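Local atomic coordinates of mannan endo-1,4-beta-mannosidase (Cryptopygus antarcticus, PDB entry 4OOU), a protein that hydrolyses internal 1,4-beta-mannosidic linkages of mannans, galactomannans and glucomannans, yielding mainly short manno-oligosaccharides such as mannobiose and mannotriose. Residues W243-Q248 with Q290-K295; G311-V316 with N325-A330; Y258-L263 with N304-L309; Y254-K259 with N275-H280. All coordinates share one frame; numbering follows the deposited sequence.

Contact 1 of 4, residues W243-Q248 with Q290-K295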
# COMPACT_ATOMS: atom_id res chain seq x y z
N TRP A 243 -2.00 -7.59 -6.56
CA TRP A 243 -3.00 -8.56 -6.09
C TRP A 243 -2.42 -9.92 -5.76
O TRP A 243 -3.03 -10.64 -5.00
CB TRP A 243 -4.17 -8.65 -7.08
CG TRP A 243 -4.44 -9.90 -7.80
CD1 TRP A 243 -5.50 -10.77 -7.57
CD2 TRP A 243 -3.79 -10.37 -8.99
NE1 TRP A 243 -5.50 -11.77 -8.53
CE2 TRP A 243 -4.48 -11.54 -9.41
CE3 TRP A 243 -2.70 -9.92 -9.73
CZ2 TRP A 243 -4.09 -12.27 -10.53
CZ3 TRP A 243 -2.31 -10.66 -10.84
CH2 TRP A 243 -3.01 -11.83 -11.23
N SER A 244 -1.22 -10.21 -6.27
CA SER A 244 -0.62 -11.55 -6.22
C SER A 244 0.87 -11.43 -6.39
O SER A 244 1.36 -10.45 -6.93
CB SER A 244 -1.10 -12.34 -7.43
OG SER A 244 -0.75 -13.68 -7.30
N GLU A 245 1.59 -12.48 -5.99
CA GLU A 245 3.03 -12.63 -6.29
C GLU A 245 3.41 -12.48 -7.78
O GLU A 245 4.50 -11.97 -8.09
CB GLU A 245 3.50 -14.00 -5.76
CG GLU A 245 2.94 -15.22 -6.51
CD GLU A 245 1.60 -15.74 -6.04
OE1 GLU A 245 0.98 -15.22 -5.08
OE2 GLU A 245 1.13 -16.72 -6.68
N LEU A 246 2.48 -12.90 -8.67
CA LEU A 246 2.66 -13.05 -10.14
C LEU A 246 3.28 -11.90 -10.92
O LEU A 246 3.75 -12.05 -12.07
CB LEU A 246 1.31 -13.31 -10.80
CG LEU A 246 0.72 -14.73 -10.93
CD1 LEU A 246 1.46 -15.83 -10.20
CD2 LEU A 246 -0.74 -14.72 -10.48
N THR A 247 3.28 -10.74 -10.29
CA THR A 247 3.57 -9.52 -10.98
C THR A 247 4.64 -8.71 -10.26
O THR A 247 4.96 -7.59 -10.65
CB THR A 247 2.24 -8.79 -11.19
OG1 THR A 247 2.38 -7.84 -12.22
CG2 THR A 247 1.82 -8.11 -9.97
N GLN A 248 5.24 -9.28 -9.22
CA GLN A 248 6.30 -8.57 -8.50
C GLN A 248 7.52 -9.46 -8.20
O GLN A 248 8.32 -9.18 -7.29
CB GLN A 248 5.76 -7.84 -7.25
CG GLN A 248 5.21 -6.45 -7.58
CD GLN A 248 4.87 -5.64 -6.35
OE1 GLN A 248 5.56 -5.71 -5.34
NE2 GLN A 248 3.81 -4.84 -6.44
N GLN A 290 0.99 -21.77 -6.19
CA GLN A 290 2.22 -22.56 -6.10
C GLN A 290 3.36 -21.88 -5.32
O GLN A 290 3.95 -22.45 -4.39
CB GLN A 290 2.75 -22.87 -7.51
CG GLN A 290 2.72 -24.33 -7.87
CD GLN A 290 3.45 -25.14 -6.83
OE1 GLN A 290 4.68 -25.06 -6.74
NE2 GLN A 290 2.71 -25.90 -6.01
N ASN A 291 3.67 -20.66 -5.74
CA ASN A 291 4.82 -19.95 -5.21
C ASN A 291 4.36 -18.66 -4.56
O ASN A 291 5.00 -17.62 -4.69
CB ASN A 291 5.82 -19.71 -6.33
CG ASN A 291 6.13 -20.98 -7.11
OD1 ASN A 291 6.51 -22.01 -6.52
ND2 ASN A 291 5.97 -20.93 -8.44
N ALA A 292 3.23 -18.76 -3.86
CA ALA A 292 2.68 -17.66 -3.11
C ALA A 292 3.50 -17.47 -1.84
O ALA A 292 4.29 -18.34 -1.46
CB ALA A 292 1.21 -17.89 -2.80
N PRO A 293 3.38 -16.32 -1.21
CA PRO A 293 4.33 -15.96 -0.16
C PRO A 293 4.45 -16.90 1.05
O PRO A 293 5.58 -17.09 1.54
CB PRO A 293 3.81 -14.60 0.30
CG PRO A 293 3.31 -14.01 -0.94
CD PRO A 293 2.65 -15.15 -1.70
N PHE A 294 3.32 -17.45 1.52
CA PHE A 294 3.33 -18.36 2.67
C PHE A 294 3.65 -19.77 2.21
O PHE A 294 3.79 -20.66 3.04
CB PHE A 294 2.00 -18.33 3.46
CG PHE A 294 1.78 -17.04 4.20
CD1 PHE A 294 2.53 -16.73 5.31
CD2 PHE A 294 0.82 -16.11 3.76
CE1 PHE A 294 2.34 -15.51 5.98
CE2 PHE A 294 0.63 -14.90 4.42
CZ PHE A 294 1.39 -14.59 5.54
N LYS A 295 3.83 -19.97 0.90
CA LYS A 295 4.40 -21.22 0.38
C LYS A 295 5.92 -21.20 0.32
O LYS A 295 6.54 -22.23 0.19
CB LYS A 295 3.84 -21.55 -1.01
CG LYS A 295 2.53 -22.30 -0.98
CD LYS A 295 2.75 -23.75 -0.54
CE LYS A 295 1.69 -24.72 -1.05
NZ LYS A 295 1.82 -24.95 -2.51
O HOH W 1 2.48 -18.82 -7.42
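E245 reaches A292 by two bends: CG sits between its own backbone N and carbonyl carbon (chi1 69°), and a turn at chi2 (-87°) lays the carboxylate alongside the A292 backbone. OE1 meets A292 CB at 3.5 Å, and P293 CD comes to 3.8 Å from the same oxygen. E245 CG passes 3.6 Å from N291 O, a carbonyl engaged by the hydroxyl of Y301. No direct hydrogen bond spans the two segments; a water joins them instead, donating to E245 OE2 (2.6 Å) and accepting from N291 N (2.8 Å). Both segments belong to long loops that follow consecutive strands, 238-241 and 277-281, of the TIM barrel of this glycosyl hydrolase 5 enzyme, and the first of them carries the substrate-binding W243. The polar end of E245 has further partners: N289 ND2 bonds to OE2, and S244 OG makes a weak bond of 3.2 Å to OE1. Shortened to an alanine, this position would offer no acceptor to N289 or the bridging water, and a gap would probably open beside A292 and P293. Each segment is also folded on itself, by Q248 N to E245 O (3.0 Å) and K295 N to A292 O.

Contact 2 of 4, residues G311-V316 with N325-A330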
# COMPACT_ATOMS: atom_id res chain seq x y z
N GLY A 311 1.15 -7.29 1.91
CA GLY A 311 0.35 -6.07 2.10
C GLY A 311 -1.05 -6.36 2.56
O GLY A 311 -1.64 -5.56 3.31
N GLU A 312 -1.57 -7.49 2.11
CA GLU A 312 -2.81 -8.04 2.62
C GLU A 312 -2.76 -9.55 2.69
O GLU A 312 -2.12 -10.21 1.87
CB GLU A 312 -3.98 -7.70 1.72
CG GLU A 312 -4.18 -6.26 1.29
CD GLU A 312 -5.27 -6.15 0.24
OE1 GLU A 312 -5.92 -7.20 -0.06
OE2 GLU A 312 -5.47 -5.05 -0.30
N PHE A 313 -3.46 -10.11 3.67
CA PHE A 313 -3.71 -11.53 3.73
C PHE A 313 -4.82 -11.81 4.75
O PHE A 313 -5.14 -10.94 5.54
CB PHE A 313 -2.42 -12.28 4.08
CG PHE A 313 -2.05 -12.20 5.54
CD1 PHE A 313 -1.29 -11.15 6.02
CD2 PHE A 313 -2.45 -13.20 6.42
CE1 PHE A 313 -0.94 -11.07 7.35
CE2 PHE A 313 -2.09 -13.14 7.75
CZ PHE A 313 -1.35 -12.07 8.21
N ALA A 314 -5.39 -13.00 4.77
CA ALA A 314 -6.37 -13.31 5.80
C ALA A 314 -6.42 -14.79 6.19
O ALA A 314 -6.43 -15.65 5.31
CB ALA A 314 -7.74 -12.86 5.34
N SER A 315 -6.49 -15.06 7.52
CA SER A 315 -6.58 -16.44 8.11
C SER A 315 -7.59 -17.27 7.38
O SER A 315 -7.39 -18.44 7.14
CB SER A 315 -7.10 -16.43 9.55
OG SER A 315 -6.65 -15.32 10.28
N VAL A 316 -8.68 -16.60 7.07
CA VAL A 316 -9.88 -17.21 6.63
C VAL A 316 -9.86 -17.48 5.09
O VAL A 316 -10.74 -18.18 4.56
CB VAL A 316 -11.03 -16.30 7.14
CG1 VAL A 316 -11.22 -15.10 6.23
CG2 VAL A 316 -12.32 -17.10 7.35
N ASN A 325 0.67 -18.21 13.27
CA ASN A 325 1.78 -18.86 12.59
C ASN A 325 2.06 -18.16 11.28
O ASN A 325 3.20 -18.15 10.78
CB ASN A 325 1.47 -20.34 12.39
CG ASN A 325 1.10 -21.02 13.69
OD1 ASN A 325 1.77 -20.84 14.71
ND2 ASN A 325 0.00 -21.74 13.67
N LEU A 326 1.01 -17.55 10.73
CA LEU A 326 1.08 -16.70 9.55
C LEU A 326 1.96 -15.47 9.85
O LEU A 326 2.91 -15.20 9.12
CB LEU A 326 -0.34 -16.28 9.11
CG LEU A 326 -0.99 -17.02 7.92
CD1 LEU A 326 -0.20 -18.27 7.55
CD2 LEU A 326 -2.46 -17.38 8.09
N TYR A 327 1.64 -14.75 10.92
CA TYR A 327 2.45 -13.61 11.31
C TYR A 327 3.89 -14.06 11.48
O TYR A 327 4.83 -13.44 10.92
CB TYR A 327 1.92 -12.95 12.59
CG TYR A 327 0.88 -11.86 12.36
CD1 TYR A 327 1.27 -10.57 12.03
CD2 TYR A 327 -0.49 -12.12 12.49
CE1 TYR A 327 0.35 -9.58 11.80
CE2 TYR A 327 -1.41 -11.12 12.25
CZ TYR A 327 -0.98 -9.84 11.91
OH TYR A 327 -1.86 -8.80 11.68
N LYS A 328 4.05 -15.15 12.23
CA LYS A 328 5.36 -15.75 12.50
C LYS A 328 6.08 -16.28 11.25
O LYS A 328 7.30 -16.16 11.17
CB LYS A 328 5.26 -16.85 13.57
CG LYS A 328 5.62 -16.33 14.97
CD LYS A 328 5.53 -17.40 16.04
CE LYS A 328 4.09 -17.80 16.31
NZ LYS A 328 3.94 -18.45 17.64
N TYR A 329 5.34 -16.82 10.29
CA TYR A 329 5.93 -17.32 9.07
C TYR A 329 6.56 -16.15 8.32
O TYR A 329 7.69 -16.22 7.93
CB TYR A 329 4.88 -18.03 8.19
CG TYR A 329 5.46 -18.65 6.91
CD1 TYR A 329 5.86 -17.86 5.84
CD2 TYR A 329 5.61 -20.04 6.79
CE1 TYR A 329 6.39 -18.43 4.67
CE2 TYR A 329 6.13 -20.61 5.64
CZ TYR A 329 6.52 -19.81 4.58
OH TYR A 329 7.06 -20.39 3.43
N ALA A 330 5.81 -15.08 8.16
CA ALA A 330 6.28 -13.90 7.47
C ALA A 330 7.53 -13.30 8.12
O ALA A 330 8.49 -12.93 7.43
CB ALA A 330 5.16 -12.88 7.41
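F313 leaves its strand with CG between the backbone N and the carbonyl carbon (chi1 77°), a conformation that sends the ring out toward helix 323-332, where L326 and Y327 receive it. The leading part of the ring does the touching. F313 CE2 rests on the base of the leucine side chain, 3.8 Å from L326 CB and 4.0 Å from L326 CG, and the two side chains run past one another in opposite directions. F313 CZ, the far corner of the phenyl ring, points at Y327 and lies 4.2 Å from Y327 CE2. The result is a T-shaped pair: the edge of F313 is directed at one face of Y327, with the centroids 5.7 Å apart and the planes at 73°. F313 CZ stands 4.1 Å above the tyrosine ring, displaced toward its rim rather than over its middle. The Y327 ring leans over to the strand side, and its phenol goes on to a hydrogen bond with G41 O. L326 has a second, looser touch, CD2 meeting S315 CA at 4.2 Å in the loop beyond the strand. F294 meets F313 in another edge-to-face pair, while F313 also packs on A338 and T340. The preceding residue, E312, the nucleophile by similarity, leads its carboxylate elsewhere, to R81 and Y282. With E312 turned to the active site and F313 to the helix, successive residues of the strand serve the two sides of the barrel wall, in the beta-alpha-beta unit of strand 308-313, helix 323-332 and strand 337-340 of the TIM barrel.

Contact 3 of 4, residues Y258-L263 with N304-L309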
# COMPACT_ATOMS: atom_id res chain seq x y z
N TYR A 258 7.13 -3.87 -11.84
CA TYR A 258 7.26 -2.58 -11.14
C TYR A 258 8.69 -2.26 -10.69
O TYR A 258 8.91 -1.33 -9.90
CB TYR A 258 6.27 -2.53 -9.97
CG TYR A 258 4.82 -2.83 -10.36
CD1 TYR A 258 4.35 -4.12 -10.39
CD2 TYR A 258 3.94 -1.83 -10.70
CE1 TYR A 258 3.05 -4.41 -10.72
CE2 TYR A 258 2.63 -2.11 -11.04
CZ TYR A 258 2.19 -3.41 -11.05
OH TYR A 258 0.88 -3.73 -11.40
N LYS A 259 9.67 -3.00 -11.21
CA LYS A 259 11.09 -2.66 -10.99
C LYS A 259 11.45 -1.29 -11.54
O LYS A 259 10.87 -0.84 -12.51
CB LYS A 259 12.07 -3.74 -11.55
CG LYS A 259 11.84 -4.34 -12.95
CD LYS A 259 12.70 -5.62 -13.06
CE LYS A 259 12.77 -6.23 -14.46
NZ LYS A 259 11.71 -7.24 -14.78
N ASP A 260 12.39 -0.62 -10.88
CA ASP A 260 12.89 0.67 -11.37
C ASP A 260 12.89 0.76 -12.91
O ASP A 260 12.15 1.57 -13.47
CB ASP A 260 14.30 0.96 -10.83
CG ASP A 260 14.32 1.21 -9.31
OD1 ASP A 260 13.46 0.70 -8.54
OD2 ASP A 260 15.26 1.93 -8.90
N SER A 261 13.68 -0.07 -13.61
CA SER A 261 13.78 0.01 -15.11
C SER A 261 12.40 0.21 -15.78
O SER A 261 12.21 1.17 -16.57
CB SER A 261 14.58 -1.18 -15.75
OG SER A 261 13.80 -2.35 -15.97
N CYS A 262 11.44 -0.63 -15.43
CA CYS A 262 10.12 -0.62 -16.04
C CYS A 262 9.30 0.67 -15.82
O CYS A 262 8.65 1.14 -16.75
CB CYS A 262 9.27 -1.78 -15.51
SG CYS A 262 9.72 -3.40 -16.09
N LEU A 263 9.27 1.17 -14.59
CA LEU A 263 8.51 2.37 -14.28
C LEU A 263 9.12 3.55 -14.98
O LEU A 263 8.42 4.37 -15.61
CB LEU A 263 8.53 2.70 -12.78
CG LEU A 263 7.75 1.81 -11.83
CD1 LEU A 263 7.87 2.36 -10.41
CD2 LEU A 263 6.31 1.65 -12.26
N ASN A 304 15.73 -8.57 -3.49
CA ASN A 304 16.37 -8.20 -2.26
C ASN A 304 16.94 -6.78 -2.30
O ASN A 304 17.35 -6.27 -1.27
CB ASN A 304 17.48 -9.20 -1.90
CG ASN A 304 17.06 -10.68 -2.04
OD1 ASN A 304 15.87 -11.06 -2.20
ND2 ASN A 304 18.04 -11.53 -1.96
N ASP A 305 16.97 -6.16 -3.50
CA ASP A 305 17.21 -4.71 -3.68
C ASP A 305 16.26 -3.82 -2.84
O ASP A 305 16.62 -2.69 -2.42
CB ASP A 305 17.13 -4.29 -5.20
CG ASP A 305 16.01 -5.03 -5.98
OD1 ASP A 305 15.93 -6.26 -5.81
OD2 ASP A 305 15.21 -4.41 -6.73
N LYS A 306 15.03 -4.31 -2.61
CA LYS A 306 14.00 -3.54 -1.89
C LYS A 306 13.34 -4.43 -0.88
O LYS A 306 13.28 -5.64 -1.10
CB LYS A 306 12.91 -3.02 -2.83
CG LYS A 306 13.40 -2.12 -3.97
CD LYS A 306 12.22 -1.69 -4.82
CE LYS A 306 12.65 -1.06 -6.14
NZ LYS A 306 13.39 0.22 -5.88
N PRO A 307 12.81 -3.85 0.21
CA PRO A 307 11.96 -4.59 1.15
C PRO A 307 10.73 -5.12 0.43
O PRO A 307 10.35 -4.57 -0.60
CB PRO A 307 11.56 -3.53 2.17
CG PRO A 307 12.46 -2.37 1.97
CD PRO A 307 12.84 -2.42 0.52
N LEU A 308 10.17 -6.22 0.95
CA LEU A 308 8.93 -6.83 0.44
C LEU A 308 7.92 -7.03 1.59
O LEU A 308 8.25 -7.59 2.65
CB LEU A 308 9.23 -8.17 -0.21
CG LEU A 308 8.02 -8.97 -0.66
CD1 LEU A 308 7.24 -8.22 -1.70
CD2 LEU A 308 8.51 -10.28 -1.25
N LEU A 309 6.71 -6.54 1.37
CA LEU A 309 5.71 -6.43 2.39
C LEU A 309 4.65 -7.37 1.91
O LEU A 309 4.31 -7.35 0.73
CB LEU A 309 5.14 -5.01 2.38
CG LEU A 309 4.32 -4.30 3.49
CD1 LEU A 309 3.17 -3.46 2.95
CD2 LEU A 309 3.81 -5.22 4.58
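A salt bridge between D260 of helix 260-267 and K306, just ahead of strand 308-313, ties an outer helix of the TIM barrel to the lead-in of a barrel strand. K306 NZ donates to D260 OD1 at 2.7 Å, where the oxygen offers its syn lone pair, the one on the side of OD2. The grip is one-sided: D260 OD2 stays 3.9 Å from K306 NZ, so the ammonium group does not straddle the carboxylate. K306 CE also lies near D260 OD1, at 3.1 Å. The lysine chain is extended through its middle (chi2 180°) and kinks only at chi4 (-65°), a final turn that brings NZ round to the acid. The lysine comes at a slant to the aspartate side chain, so that only its end makes the contact. Between the two joined elements along the chain comes strand 277-281, neighbour of strand 308-313 in the barrel sheet, and its Y277 packs against the K306 side chain. K306 NZ has a second acceptor in I274 O, so two bonds hold the ammonium group in place. D305 brings another carboxylate near, with its OD2 5.7 Å from D260 OD1; the lysine charge is likely to ease the repulsion between the two acids. The same helix carries C262, disulfide-bonded to C195, and packs L263 on helix 215-232.

Contact 4 of 4, residues Y254-K259 with N275-H280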
# COMPACT_ATOMS: atom_id res chain seq x y z
N TYR A 254 7.48 -15.76 -13.76
CA TYR A 254 6.63 -14.60 -13.62
C TYR A 254 7.42 -13.36 -14.00
O TYR A 254 8.62 -13.44 -14.30
CB TYR A 254 6.20 -14.45 -12.18
CG TYR A 254 5.61 -15.67 -11.54
CD1 TYR A 254 4.88 -16.62 -12.30
CD2 TYR A 254 5.69 -15.85 -10.17
CE1 TYR A 254 4.31 -17.72 -11.70
CE2 TYR A 254 5.11 -16.93 -9.56
CZ TYR A 254 4.42 -17.87 -10.33
OH TYR A 254 3.87 -18.97 -9.70
N ARG A 255 6.77 -12.21 -13.93
CA ARG A 255 7.40 -10.95 -14.28
C ARG A 255 7.22 -9.93 -13.17
O ARG A 255 6.14 -9.77 -12.64
CB ARG A 255 6.75 -10.43 -15.56
CG ARG A 255 7.29 -9.10 -16.08
CD ARG A 255 8.67 -9.22 -16.71
NE ARG A 255 8.77 -10.36 -17.63
CZ ARG A 255 9.68 -11.34 -17.55
NH1 ARG A 255 10.60 -11.35 -16.59
NH2 ARG A 255 9.65 -12.32 -18.45
N ASN A 256 8.30 -9.24 -12.81
CA ASN A 256 8.23 -8.09 -11.90
C ASN A 256 7.95 -6.86 -12.75
O ASN A 256 8.87 -6.29 -13.34
CB ASN A 256 9.55 -7.94 -11.13
CG ASN A 256 9.55 -6.77 -10.14
OD1 ASN A 256 8.59 -5.99 -10.03
ND2 ASN A 256 10.66 -6.65 -9.41
N HIS A 257 6.69 -6.43 -12.80
CA HIS A 257 6.32 -5.31 -13.64
C HIS A 257 6.62 -3.95 -13.07
O HIS A 257 6.38 -2.97 -13.76
CB HIS A 257 4.84 -5.35 -14.00
CG HIS A 257 4.52 -6.30 -15.09
ND1 HIS A 257 4.18 -7.61 -14.85
CD2 HIS A 257 4.51 -6.15 -16.43
CE1 HIS A 257 3.96 -8.23 -16.00
NE2 HIS A 257 4.16 -7.36 -16.98
N TYR A 258 7.13 -3.87 -11.84
CA TYR A 258 7.26 -2.58 -11.14
C TYR A 258 8.69 -2.26 -10.69
O TYR A 258 8.91 -1.33 -9.90
CB TYR A 258 6.27 -2.53 -9.97
CG TYR A 258 4.82 -2.83 -10.36
CD1 TYR A 258 4.35 -4.12 -10.39
CD2 TYR A 258 3.94 -1.83 -10.70
CE1 TYR A 258 3.05 -4.41 -10.72
CE2 TYR A 258 2.63 -2.11 -11.04
CZ TYR A 258 2.19 -3.41 -11.05
OH TYR A 258 0.88 -3.73 -11.40
N LYS A 259 9.67 -3.00 -11.21
CA LYS A 259 11.09 -2.66 -10.99
C LYS A 259 11.45 -1.29 -11.54
O LYS A 259 10.87 -0.84 -12.51
CB LYS A 259 12.07 -3.74 -11.55
CG LYS A 259 11.84 -4.34 -12.95
CD LYS A 259 12.70 -5.62 -13.06
CE LYS A 259 12.77 -6.23 -14.46
NZ LYS A 259 11.71 -7.24 -14.78
N ASN A 275 9.83 2.20 -3.49
CA ASN A 275 10.92 1.96 -2.56
C ASN A 275 10.84 0.60 -1.91
O ASN A 275 11.86 0.14 -1.38
CB ASN A 275 10.90 3.06 -1.54
CG ASN A 275 11.01 4.40 -2.20
OD1 ASN A 275 10.08 5.22 -2.21
ND2 ASN A 275 12.16 4.61 -2.84
N PHE A 276 9.65 -0.01 -1.95
CA PHE A 276 9.40 -1.34 -1.44
C PHE A 276 8.28 -2.04 -2.23
O PHE A 276 7.28 -1.43 -2.60
CB PHE A 276 9.16 -1.37 0.08
CG PHE A 276 7.83 -0.80 0.58
CD1 PHE A 276 6.67 -1.55 0.56
CD2 PHE A 276 7.78 0.45 1.17
CE1 PHE A 276 5.47 -1.05 1.05
CE2 PHE A 276 6.58 0.96 1.67
CZ PHE A 276 5.43 0.20 1.60
N TYR A 277 8.49 -3.32 -2.52
CA TYR A 277 7.50 -4.15 -3.18
C TYR A 277 6.45 -4.59 -2.18
O TYR A 277 6.59 -4.45 -0.95
CB TYR A 277 8.19 -5.37 -3.76
CG TYR A 277 9.27 -5.06 -4.79
CD1 TYR A 277 8.95 -4.64 -6.08
CD2 TYR A 277 10.61 -5.25 -4.49
CE1 TYR A 277 9.95 -4.38 -7.02
CE2 TYR A 277 11.60 -5.01 -5.43
CZ TYR A 277 11.27 -4.56 -6.68
OH TYR A 277 12.30 -4.34 -7.57
N GLN A 278 5.37 -5.14 -2.71
CA GLN A 278 4.24 -5.50 -1.89
C GLN A 278 3.36 -6.46 -2.64
O GLN A 278 2.81 -6.13 -3.70
CB GLN A 278 3.42 -4.26 -1.54
CG GLN A 278 2.41 -4.42 -0.40
CD GLN A 278 1.33 -3.35 -0.41
OE1 GLN A 278 0.13 -3.67 -0.24
NE2 GLN A 278 1.73 -2.09 -0.62
N MET A 279 3.25 -7.67 -2.11
CA MET A 279 2.32 -8.63 -2.66
C MET A 279 1.15 -8.81 -1.70
O MET A 279 1.28 -8.57 -0.49
CB MET A 279 3.03 -9.95 -2.90
CG MET A 279 4.19 -9.85 -3.88
SD MET A 279 5.35 -11.23 -3.73
CE MET A 279 6.53 -10.80 -5.01
N HIS A 280 -0.00 -9.13 -2.24
CA HIS A 280 -1.16 -9.53 -1.44
C HIS A 280 -1.38 -11.00 -1.67
O HIS A 280 -1.07 -11.45 -2.72
CB HIS A 280 -2.41 -8.82 -1.92
CG HIS A 280 -2.34 -7.34 -1.81
ND1 HIS A 280 -3.24 -6.51 -2.44
CD2 HIS A 280 -1.48 -6.54 -1.16
CE1 HIS A 280 -2.95 -5.26 -2.15
NE2 HIS A 280 -1.88 -5.25 -1.39
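Y258 and Y277 make the closest backbone approach, their CA atoms 8.1 Å apart, too wide for strand pairing, so the irregular segment 254-259 meets strand 277-281 through side chains. Most of the contact is N256 against the Y277 ring. With CG anti to the backbone N (chi1 -179°), the N256 amide is carried across to the phenol end of the ring, crossing it at about a right angle, the amide and ring planes 69° apart. N256 ND2 lies 3.4 Å from Y277 CE1 and equally 3.4 Å from Y277 OH, to which it gives a weak hydrogen bond, bent at 146°. The other end of the amide works at home: N256 OD1 accepts from Y258 N at 3.1 Å, closing an Asx turn, although the donor sits above the carbonyl plane. Both ends of the amide are thus engaged, which would restrain its rotation, mainly through OD1. K259 adds a flank, its CB 4.0 Å from Y277 OH, while its NZ turns away to a salt bridge with D250 and a weak bond to N256 O. Were the amide replaced by the methyl of an alanine, Y258 N would be likely to lose its acceptor and the Y277 ring its cover on that side. The stronger partner of Y277 OH is D305 OD2, from the lead-in to strand 308-313. Bonding to that carboxylate is likely to make the phenol oxygen richer in electron density, and so a better acceptor for the N256 amide, placing one hydroxyl between a loop amide and an acid.

Contacts 3 and 4 lie closest, centres about 6 Å apart, sharing Y258 and K259 and meeting along the neighbouring strands 277-281 and 308-313. Contact 1 sits about 10 Å from contact 4, whose two segments fall between its own in sequence; Q248 OE1 is probably hydrogen-bonded to Q278 N. Contact 2 opens after the other three have closed, about 13 Å from contact 1, which it touches through F294 packed on helix 323-332. Contacts 2 and 3 are about 22 Å apart although both use strand 308-313. Together they tie the loops and helices around strands 277-281 and 308-313 of the TIM barrel, the strands that carry H280 and the probable nucleophile E312.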